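Local structure of aminopeptidase N family protein (Idiomarina loihiensis L2TR, 4FGM) at residues Asn35-Ser40 / Gly235-Arg240; Phe459-Gln464 / Asp579-Trp584; Asp544-His549 / Leu559-Gln564. The protein is probably a zinc-dependent aminopeptidase of the M61 family, removing residues from the amino terminus of peptides. All blocks are in the same frame, centred on the assembly; numbering follows the deposited sequence.

Contact 1 (Asn35-Ser40 / Gly235-Arg240); sequences NWIPGS and GGLEHR. With MAE (maleic acid), chain B.
L237 carries most of this contact, pointing from the strand 235-238 into the loop 35-40. Its CB bears a CG set trans to the backbone N (chi1 -175°), which sends both methyls toward the loop. CG itself lies 4.1 Å from P38 O. Beyond it the two branches part. CD1 takes the backbone of the turn and sits 3.8 Å from G39 CA, with P38 O and S40 N also close. CD2 reaches I37 CD1, tip to tip, at 3.5 Å.

Residues I37 to S40 form a type II turn, closed by S40 N to I37 O. G39 stands at its positive-phi position. A side chain there would run into L237 CD1 and crowd E238 OE2, so the leucine can lie close to the turn.

No direct hydrogen bond joins the two segments. Water does the polar work instead. One water reaches E238 O and, weakly, P38 O. Another lies 2.6 Å from G39 O and 2.7 Å from E238 OE2. The E238 chain leaves the backbone with CG lodged between N and the carbonyl carbon (chi1 68°) and then bends at chi2. This turns the carboxylate back to the loop, where OE2 approaches G39 CA at 3.7 Å. The other oxygen, OE1, is 3.3 Å from O2 of the bound maleic acid. Y377 OH also hydrogen-bonds the ligand.

G39, S40, G236, L237 and E238 line the maleic acid pocket. Beside it H273, H277 and E307 hold the zinc, with the nearest E238 side-chain atom about 5 Å from the metal. The HExxH helix with a distant glutamate ligand is the gluzincin pattern. The Gly-Gly-Leu-Glu run of strand 235-238 recalls the GxMEN strand of M1 aminopeptidases, which lines the substrate cleft.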
loop_
_atom_site.group_PDB
_atom_site.type_symbol
_atom_site.label_atom_id
_atom_site.label_comp_id
_atom_site.label_asym_id
_atom_site.label_seq_id
_atom_site.Cartn_x
_atom_site.Cartn_y
_atom_site.Cartn_z
ATOM N N ASN A 35 -15.855 -10.499 -0.994
ATOM C CA ASN A 35 -15.025 -11.025 -2.064
ATOM C C ASN A 35 -13.748 -10.204 -2.220
ATOM O O ASN A 35 -12.878 -10.544 -3.020
ATOM C CB ASN A 35 -15.805 -11.091 -3.375
ATOM C CG ASN A 35 -16.788 -12.233 -3.392
ATOM O OD1 ASN A 35 -16.480 -13.321 -2.915
ATOM N ND2 ASN A 35 -17.972 -12.000 -3.946
ATOM N N TRP A 36 -13.651 -9.124 -1.445
ATOM C CA TRP A 36 -12.467 -8.276 -1.430
ATOM C C TRP A 36 -12.433 -7.501 -0.121
ATOM O O TRP A 36 -13.461 -7.325 0.522
ATOM C CB TRP A 36 -12.434 -7.313 -2.621
ATOM C CG TRP A 36 -13.533 -6.294 -2.679
ATOM C CD1 TRP A 36 -14.816 -6.495 -3.112
ATOM C CD2 TRP A 36 -13.430 -4.899 -2.364
ATOM N NE1 TRP A 36 -15.512 -5.310 -3.094
ATOM C CE2 TRP A 36 -14.686 -4.312 -2.644
ATOM C CE3 TRP A 36 -12.398 -4.083 -1.887
ATOM C CZ2 TRP A 36 -14.941 -2.948 -2.454
ATOM C CZ3 TRP A 36 -12.654 -2.719 -1.697
ATOM C CH2 TRP A 36 -13.915 -2.169 -1.986
ATOM N N ILE A 37 -11.252 -7.044 0.283
ATOM C CA ILE A 37 -11.122 -6.306 1.533
ATOM C C ILE A 37 -10.837 -4.830 1.300
ATOM O O ILE A 37 -9.983 -4.476 0.486
ATOM C CB ILE A 37 -9.996 -6.896 2.425
ATOM C CG1 ILE A 37 -9.851 -6.053 3.694
ATOM C CG2 ILE A 37 -8.684 -6.949 1.649
ATOM C CD1 ILE A 37 -8.881 -6.602 4.715
ATOM N N PRO A 38 -11.559 -3.947 2.015
ATOM C CA PRO A 38 -11.372 -2.498 1.876
ATOM C C PRO A 38 -9.900 -2.111 1.906
ATOM O O PRO A 38 -9.136 -2.623 2.713
ATOM C CB PRO A 38 -12.154 -1.929 3.066
ATOM C CG PRO A 38 -13.328 -2.880 3.159
ATOM C CD PRO A 38 -12.665 -4.252 2.948
ATOM N N GLY A 39 -9.508 -1.214 1.008
ATOM C CA GLY A 39 -8.130 -0.767 0.965
ATOM C C GLY A 39 -7.264 -1.511 -0.031
ATOM O O GLY A 39 -6.181 -1.062 -0.338
ATOM N N SER A 40 -7.739 -2.645 -0.532
ATOM C CA SER A 40 -6.988 -3.436 -1.501
ATOM C C SER A 40 -7.986 -3.777 -2.599
ATOM O O SER A 40 -8.750 -4.745 -2.500
ATOM C CB SER A 40 -6.454 -4.706 -0.841
ATOM O OG SER A 40 -5.533 -5.363 -1.684
ATOM N N GLY A 235 4.572 -4.144 2.577
ATOM C CA GLY A 235 3.136 -4.033 2.448
ATOM C C GLY A 235 2.467 -3.557 3.717
ATOM O O GLY A 235 2.979 -3.760 4.826
ATOM N N GLY A 236 1.317 -2.916 3.540
ATOM C CA GLY A 236 0.555 -2.414 4.665
ATOM C C GLY A 236 -0.885 -2.167 4.265
ATOM O O GLY A 236 -1.181 -1.935 3.094
ATOM N N LEU A 237 -1.785 -2.245 5.237
ATOM C CA LEU A 237 -3.202 -2.005 4.991
ATOM C C LEU A 237 -3.729 -1.141 6.127
ATOM O O LEU A 237 -3.609 -1.488 7.297
ATOM C CB LEU A 237 -3.982 -3.324 4.915
ATOM C CG LEU A 237 -5.461 -3.175 4.530
ATOM C CD1 LEU A 237 -5.579 -2.343 3.254
ATOM C CD2 LEU A 237 -6.090 -4.540 4.341
ATOM N N GLU A 238 -4.295 0.001 5.767
ATOM C CA GLU A 238 -4.823 0.942 6.740
ATOM C C GLU A 238 -6.135 0.490 7.361
ATOM O O GLU A 238 -6.898 -0.262 6.757
ATOM C CB GLU A 238 -5.048 2.301 6.082
ATOM C CG GLU A 238 -6.171 2.305 5.061
ATOM C CD GLU A 238 -5.750 1.765 3.711
ATOM O OE1 GLU A 238 -4.704 1.087 3.632
ATOM O OE2 GLU A 238 -6.474 2.013 2.728
ATOM N N HIS A 239 -6.385 0.975 8.574
ATOM C CA HIS A 239 -7.614 0.679 9.304
ATOM C C HIS A 239 -7.921 1.875 10.207
ATOM O O HIS A 239 -7.037 2.705 10.469
ATOM C CB HIS A 239 -7.456 -0.622 10.095
ATOM C CG HIS A 239 -7.300 -1.824 9.219
ATOM N ND1 HIS A 239 -8.322 -2.302 8.426
ATOM C CD2 HIS A 239 -6.220 -2.595 8.946
ATOM C CE1 HIS A 239 -7.878 -3.314 7.699
ATOM N NE2 HIS A 239 -6.606 -3.511 7.996
ATOM N N ARG A 240 -9.169 1.975 10.666
ATOM C CA ARG A 240 -9.587 3.108 11.486
ATOM C C ARG A 240 -8.752 3.408 12.722
ATOM O O ARG A 240 -8.551 4.572 13.043
ATOM C CB ARG A 240 -11.066 2.983 11.860
ATOM C CG ARG A 240 -11.446 1.793 12.714
ATOM C CD ARG A 240 -12.954 1.635 12.706
ATOM N NE ARG A 240 -13.429 1.138 11.417
ATOM C CZ ARG A 240 -14.710 1.023 11.086
ATOM N NH1 ARG A 240 -15.645 1.380 11.949
ATOM N NH2 ARG A 240 -15.063 0.531 9.904
HETATM C C1 MAE B . -2.162 1.189 0.294
HETATM O O1 MAE B . -2.855 1.621 -0.692
HETATM O O2 MAE B . -2.313 1.742 1.407
HETATM C C2 MAE B . -1.270 0.032 0.055
HETATM C C3 MAE B . -1.531 -1.256 -0.152
HETATM C C4 MAE B . -2.848 -1.882 -0.202
HETATM O O3 MAE B . -3.940 -1.310 -0.018
HETATM O O4 MAE B . -2.828 -3.094 -0.498
HETATM O O HOH W 1 -9.319 -0.543 5.340
HETATM O O HOH W 2 -5.025 1.085 0.686
#

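Contact 2 (Phe459-Gln464 / Asp579-Trp584); sequences FGVMVQ and DKLKGW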
loop_
_atom_site.group_PDB
_atom_site.type_symbol
_atom_site.label_atom_id
_atom_site.label_comp_id
_atom_site.label_asym_id
_atom_site.label_seq_id
_atom_site.Cartn_x
_atom_site.Cartn_y
_atom_site.Cartn_z
ATOM N N PHE A 459 11.020 27.703 -6.076
ATOM C CA PHE A 459 11.346 27.419 -4.686
ATOM C C PHE A 459 12.821 27.121 -4.522
ATOM O O PHE A 459 13.252 26.627 -3.487
ATOM C CB PHE A 459 10.516 26.253 -4.150
ATOM C CG PHE A 459 9.086 26.612 -3.868
ATOM C CD1 PHE A 459 8.173 26.765 -4.903
ATOM C CD2 PHE A 459 8.649 26.785 -2.559
ATOM C CE1 PHE A 459 6.841 27.094 -4.640
ATOM C CE2 PHE A 459 7.320 27.115 -2.286
ATOM C CZ PHE A 459 6.415 27.264 -3.326
ATOM N N GLY A 460 13.595 27.424 -5.556
ATOM C CA GLY A 460 15.030 27.212 -5.496
ATOM C C GLY A 460 15.502 25.791 -5.722
ATOM O O GLY A 460 16.623 25.444 -5.344
ATOM N N VAL A 461 14.658 24.969 -6.337
ATOM C CA VAL A 461 15.025 23.582 -6.613
ATOM C C VAL A 461 15.368 23.379 -8.087
ATOM O O VAL A 461 14.549 23.636 -8.970
ATOM C CB VAL A 461 13.892 22.608 -6.255
ATOM C CG1 VAL A 461 14.381 21.169 -6.430
ATOM C CG2 VAL A 461 13.421 22.853 -4.833
HETATM N N MSE A 462 16.581 22.903 -8.340
HETATM C CA MSE A 462 17.051 22.653 -9.698
HETATM C C MSE A 462 16.769 21.212 -10.133
HETATM O O MSE A 462 16.917 20.278 -9.344
HETATM C CB MSE A 462 18.549 22.950 -9.767
HETATM C CG MSE A 462 19.265 22.417 -10.998
HETATM SE SE MSE A 462 21.146 22.877 -10.983
HETATM C CE MSE A 462 21.759 21.746 -9.541
ATOM N N VAL A 463 16.354 21.038 -11.386
ATOM C CA VAL A 463 16.070 19.710 -11.921
ATOM C C VAL A 463 16.952 19.382 -13.123
ATOM O O VAL A 463 16.925 20.082 -14.136
ATOM C CB VAL A 463 14.605 19.572 -12.390
ATOM C CG1 VAL A 463 14.376 18.169 -12.947
ATOM C CG2 VAL A 463 13.652 19.849 -11.244
ATOM N N GLN A 464 17.734 18.315 -13.015
ATOM C CA GLN A 464 18.577 17.904 -14.122
ATOM C C GLN A 464 18.354 16.427 -14.414
ATOM O O GLN A 464 18.352 15.604 -13.502
ATOM C CB GLN A 464 20.050 18.195 -13.817
ATOM C CG GLN A 464 20.585 17.621 -12.524
ATOM C CD GLN A 464 21.744 18.443 -11.979
ATOM O OE1 GLN A 464 22.556 18.974 -12.740
ATOM N NE2 GLN A 464 21.831 18.543 -10.655
ATOM N N ASP A 579 17.156 30.262 0.024
ATOM C CA ASP A 579 16.255 31.326 0.439
ATOM C C ASP A 579 14.935 31.379 -0.326
ATOM O O ASP A 579 14.050 32.161 0.014
ATOM C CB ASP A 579 16.979 32.670 0.358
ATOM C CG ASP A 579 18.261 32.684 1.175
ATOM O OD1 ASP A 579 18.439 31.772 2.014
ATOM O OD2 ASP A 579 19.085 33.606 0.988
ATOM N N LYS A 580 14.791 30.545 -1.349
ATOM C CA LYS A 580 13.549 30.525 -2.113
ATOM C C LYS A 580 12.629 29.394 -1.643
ATOM O O LYS A 580 11.483 29.293 -2.086
ATOM C CB LYS A 580 13.840 30.382 -3.614
ATOM C CG LYS A 580 14.693 31.512 -4.187
ATOM C CD LYS A 580 14.794 31.457 -5.704
ATOM C CE LYS A 580 13.464 31.787 -6.361
ATOM N NZ LYS A 580 13.560 31.795 -7.848
ATOM N N LEU A 581 13.134 28.560 -0.734
ATOM C CA LEU A 581 12.367 27.439 -0.189
ATOM C C LEU A 581 11.102 27.906 0.525
ATOM O O LEU A 581 10.064 27.251 0.460
ATOM C CB LEU A 581 13.221 26.629 0.792
ATOM C CG LEU A 581 13.795 25.269 0.378
ATOM C CD1 LEU A 581 13.219 24.833 -0.959
ATOM C CD2 LEU A 581 15.306 25.353 0.311
ATOM N N LYS A 582 11.199 29.041 1.208
ATOM C CA LYS A 582 10.067 29.607 1.932
ATOM C C LYS A 582 9.396 28.625 2.888
ATOM O O LYS A 582 8.168 28.596 2.997
ATOM C CB LYS A 582 9.019 30.140 0.952
ATOM C CG LYS A 582 8.956 31.655 0.847
ATOM C CD LYS A 582 9.793 32.183 -0.306
ATOM C CE LYS A 582 9.416 33.630 -0.649
ATOM N NZ LYS A 582 9.665 34.593 0.467
ATOM N N GLY A 583 10.195 27.818 3.576
ATOM C CA GLY A 583 9.628 26.873 4.523
ATOM C C GLY A 583 9.059 25.575 3.970
ATOM O O GLY A 583 8.632 24.718 4.744
ATOM N N TRP A 584 9.024 25.413 2.651
ATOM C CA TRP A 584 8.512 24.167 2.101
ATOM C C TRP A 584 9.481 23.071 2.515
ATOM O O TRP A 584 9.075 21.951 2.823
ATOM C CB TRP A 584 8.422 24.227 0.584
ATOM C CG TRP A 584 8.094 22.902 -0.016
ATOM C CD1 TRP A 584 7.049 22.089 0.316
ATOM C CD2 TRP A 584 8.808 22.231 -1.062
ATOM N NE1 TRP A 584 7.068 20.950 -0.457
ATOM C CE2 TRP A 584 8.138 21.010 -1.309
ATOM C CE3 TRP A 584 9.952 22.538 -1.809
ATOM C CZ2 TRP A 584 8.570 20.101 -2.280
ATOM C CZ3 TRP A 584 10.382 21.634 -2.773
ATOM C CH2 TRP A 584 9.693 20.429 -2.996
#
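The backbones of F459 and K580 come very close without any hydrogen bond between the segments. Instead F459 CA points its hydrogen at K580 O, 3.2 Å away. The site is a Schellman motif: G460, with positive phi, ends the helix 453-457 and leads into strand 461-466. K580 CB lies 3.5 Å from G460 N. A CB on G460 would point toward K580 CB and be tight against it.

The contact is plain structural packing, away from the annotated sites. It sets the turn after strand 570-575 against this helix end and strand start, with helix 378-394 alongside. In that turn, a type I' turn from L581 to W584, W584 N bonds L581 O at 3.0 Å. The same L581 O lies at the edge of the F459 ring, in its plane, 3.4 Å from CD2. The phenyl stands beside the backbone N (chi1 -75°), which brings CD2 to 4.1 Å from W584 CB. The two aromatic rings meet obliquely. L389 and L393 of helix 378-394 touch the phenyl. An alanine here removes the phenyl, and would probably leave a gap between W584 CB and these two leucines.

W584 NE1 is hydrogen-bonded to Y312 OH. The V461 and W584 side chains cross at about a right angle, with V461 CG2 in the plane of the indole, at its edge, 3.9 Å from CZ3.

Contact 3 (Asp544-His549 / Leu559-Gln564); sequences DTVTIH and LELTWQ
The shortest polar bond of this antiparallel hairpin runs from I548 N to L559 O, 2.6 Å, with the donor tilted 29° from the carbonyl plane. L559 N donates back to I548 O. V546 and L561 make the next hydrogen-bonded pair. L561 O takes one hydrogen bond, from V546 N at 2.9 Å, nearly straight (164°). It also takes a weaker CA-H...O contact from T545 CA at 3.2 Å, with T545 CG2 merely packed beside it. L561 N in turn donates to V546 O. At the other end D544 O accepts W563 N.

T545, T547, E560 and T562 share one face. The hydroxyls T545 OG1 and T562 OG1 are hydrogen-bonded at 2.9 Å. With T545 OG1 beside the backbone N (chi1 -59°) and turned to T562, the methyl CG2 is left on the E560 side and touches E560 CG at 3.4 Å, on the diagonal.

V546, I548, L559 and L561 take the opposite face, which is apolar. I548 CG1 packs on L561 CB at 3.8 Å. V546 CG2 lies 3.9 Å from W563 NE1, oblique to the indole. L561 CD2 sits over the centre of that indole, 3.6 Å above its plane. Y540 stacks on the W563 ring, and F487 meets it edge-to-face.

The hairpin probably belongs to the PDZ domain of this protein. Strand 545-552 also pairs with strand 519-523, where I520 and I523 receive I548. On the apolar face L561 rests against A512 of helix 508-512.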
loop_
_atom_site.group_PDB
_atom_site.type_symbol
_atom_site.label_atom_id
_atom_site.label_comp_id
_atom_site.label_asym_id
_atom_site.label_seq_id
_atom_site.Cartn_x
_atom_site.Cartn_y
_atom_site.Cartn_z
ATOM N N ASP A 544 26.182 1.652 -32.040
ATOM C CA ASP A 544 26.916 0.400 -32.129
ATOM C C ASP A 544 25.944 -0.770 -32.177
ATOM O O ASP A 544 24.871 -0.735 -31.575
ATOM C CB ASP A 544 27.858 0.225 -30.934
ATOM C CG ASP A 544 29.058 1.147 -30.993
ATOM O OD1 ASP A 544 29.400 1.601 -32.104
ATOM O OD2 ASP A 544 29.670 1.404 -29.936
ATOM N N THR A 545 26.319 -1.811 -32.906
ATOM C CA THR A 545 25.477 -2.989 -33.007
ATOM C C THR A 545 26.197 -4.226 -32.484
ATOM O O THR A 545 27.368 -4.442 -32.772
ATOM C CB THR A 545 25.047 -3.243 -34.458
ATOM O OG1 THR A 545 24.327 -2.103 -34.940
ATOM C CG2 THR A 545 24.146 -4.485 -34.538
ATOM N N VAL A 546 25.482 -5.019 -31.695
ATOM C CA VAL A 546 26.026 -6.246 -31.138
ATOM C C VAL A 546 24.985 -7.342 -31.271
ATOM O O VAL A 546 23.795 -7.076 -31.477
ATOM C CB VAL A 546 26.372 -6.105 -29.649
ATOM C CG1 VAL A 546 27.433 -5.034 -29.455
ATOM C CG2 VAL A 546 25.114 -5.782 -28.854
ATOM N N THR A 547 25.443 -8.579 -31.162
ATOM C CA THR A 547 24.555 -9.717 -31.246
ATOM C C THR A 547 24.177 -10.105 -29.824
ATOM O O THR A 547 25.010 -10.062 -28.920
ATOM C CB THR A 547 25.252 -10.888 -31.961
ATOM O OG1 THR A 547 25.507 -10.515 -33.318
ATOM C CG2 THR A 547 24.377 -12.139 -31.941
ATOM N N ILE A 548 22.912 -10.452 -29.621
ATOM C CA ILE A 548 22.450 -10.850 -28.300
ATOM C C ILE A 548 21.979 -12.288 -28.388
ATOM O O ILE A 548 21.280 -12.652 -29.334
ATOM C CB ILE A 548 21.236 -10.019 -27.825
ATOM C CG1 ILE A 548 21.581 -8.527 -27.771
ATOM C CG2 ILE A 548 20.753 -10.555 -26.468
ATOM C CD1 ILE A 548 22.625 -8.161 -26.763
ATOM N N HIS A 549 22.369 -13.109 -27.421
ATOM C CA HIS A 549 21.917 -14.489 -27.396
ATOM C C HIS A 549 21.038 -14.591 -26.163
ATOM O O HIS A 549 21.482 -14.287 -25.050
ATOM C CB HIS A 549 23.083 -15.470 -27.286
ATOM C CG HIS A 549 23.873 -15.614 -28.546
ATOM N ND1 HIS A 549 25.004 -14.871 -28.808
ATOM C CD2 HIS A 549 23.697 -16.418 -29.624
ATOM C CE1 HIS A 549 25.490 -15.210 -29.987
ATOM N NE2 HIS A 549 24.716 -16.147 -30.504
ATOM N N LEU A 559 19.829 -12.655 -31.636
ATOM C CA LEU A 559 19.295 -11.364 -32.041
ATOM C C LEU A 559 20.355 -10.299 -32.301
ATOM O O LEU A 559 21.482 -10.375 -31.810
ATOM C CB LEU A 559 18.345 -10.852 -30.952
ATOM C CG LEU A 559 17.250 -11.817 -30.481
ATOM C CD1 LEU A 559 16.526 -11.256 -29.267
ATOM C CD2 LEU A 559 16.272 -12.049 -31.614
ATOM N N GLU A 560 19.973 -9.300 -33.086
ATOM C CA GLU A 560 20.854 -8.183 -33.383
ATOM C C GLU A 560 20.280 -6.963 -32.661
ATOM O O GLU A 560 19.087 -6.668 -32.765
ATOM C CB GLU A 560 20.928 -7.917 -34.894
ATOM C CG GLU A 560 21.517 -6.546 -35.232
ATOM C CD GLU A 560 21.789 -6.343 -36.719
ATOM O OE1 GLU A 560 22.710 -6.999 -37.253
ATOM O OE2 GLU A 560 21.084 -5.524 -37.350
ATOM N N LEU A 561 21.123 -6.267 -31.914
ATOM C CA LEU A 561 20.672 -5.087 -31.192
ATOM C C LEU A 561 21.544 -3.859 -31.462
ATOM O O LEU A 561 22.780 -3.932 -31.469
ATOM C CB LEU A 561 20.623 -5.392 -29.685
ATOM C CG LEU A 561 20.214 -4.278 -28.719
ATOM C CD1 LEU A 561 19.730 -4.901 -27.423
ATOM C CD2 LEU A 561 21.392 -3.332 -28.460
ATOM N N THR A 562 20.894 -2.730 -31.703
ATOM C CA THR A 562 21.617 -1.491 -31.946
ATOM C C THR A 562 21.285 -0.546 -30.808
ATOM O O THR A 562 20.127 -0.186 -30.612
ATOM C CB THR A 562 21.219 -0.846 -33.285
ATOM O OG1 THR A 562 21.471 -1.771 -34.352
ATOM C CG2 THR A 562 22.045 0.420 -33.521
ATOM N N TRP A 563 22.307 -0.159 -30.054
ATOM C CA TRP A 563 22.124 0.725 -28.908
ATOM C C TRP A 563 21.602 2.083 -29.319
ATOM O O TRP A 563 22.229 2.777 -30.117
ATOM C CB TRP A 563 23.443 0.906 -28.156
ATOM C CG TRP A 563 24.030 -0.375 -27.677
ATOM C CD1 TRP A 563 25.101 -1.035 -28.204
ATOM C CD2 TRP A 563 23.569 -1.165 -26.572
ATOM N NE1 TRP A 563 25.342 -2.187 -27.491
ATOM C CE2 TRP A 563 24.417 -2.290 -26.485
ATOM C CE3 TRP A 563 22.525 -1.029 -25.646
ATOM C CZ2 TRP A 563 24.247 -3.281 -25.511
ATOM C CZ3 TRP A 563 22.355 -2.011 -24.679
ATOM C CH2 TRP A 563 23.215 -3.123 -24.618
ATOM N N GLN A 564 20.453 2.459 -28.770
ATOM C CA GLN A 564 19.856 3.752 -29.074
ATOM C C GLN A 564 20.432 4.802 -28.144
ATOM O O GLN A 564 21.226 4.497 -27.253
ATOM C CB GLN A 564 18.339 3.729 -28.858
ATOM C CG GLN A 564 17.527 2.943 -29.858
ATOM C CD GLN A 564 16.037 2.989 -29.531
ATOM O OE1 GLN A 564 15.629 3.521 -28.494
ATOM N NE2 GLN A 564 15.222 2.425 -30.411
#

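Overall arrangement
The three contacts lie far apart and none touches another. Contact 1 is buried near the centre of the chain, at the ligand pocket, and joins an N-terminal loop to a strand by a leucine, waters and a carboxylate. Contact 2 is also buried, but its centre is about 29 Å from the centre of the chain, away from the annotated sites. It is nearly all apolar and aromatic, with CA-H to carbonyl contacts in place of hydrogen bonds. Contact 3 is partly exposed and farthest out, a regular hairpin bonded along its backbone. Along the chain it is nested within the loop that contact 2 closes, while contact 1 precedes both. No strand or helix is shared.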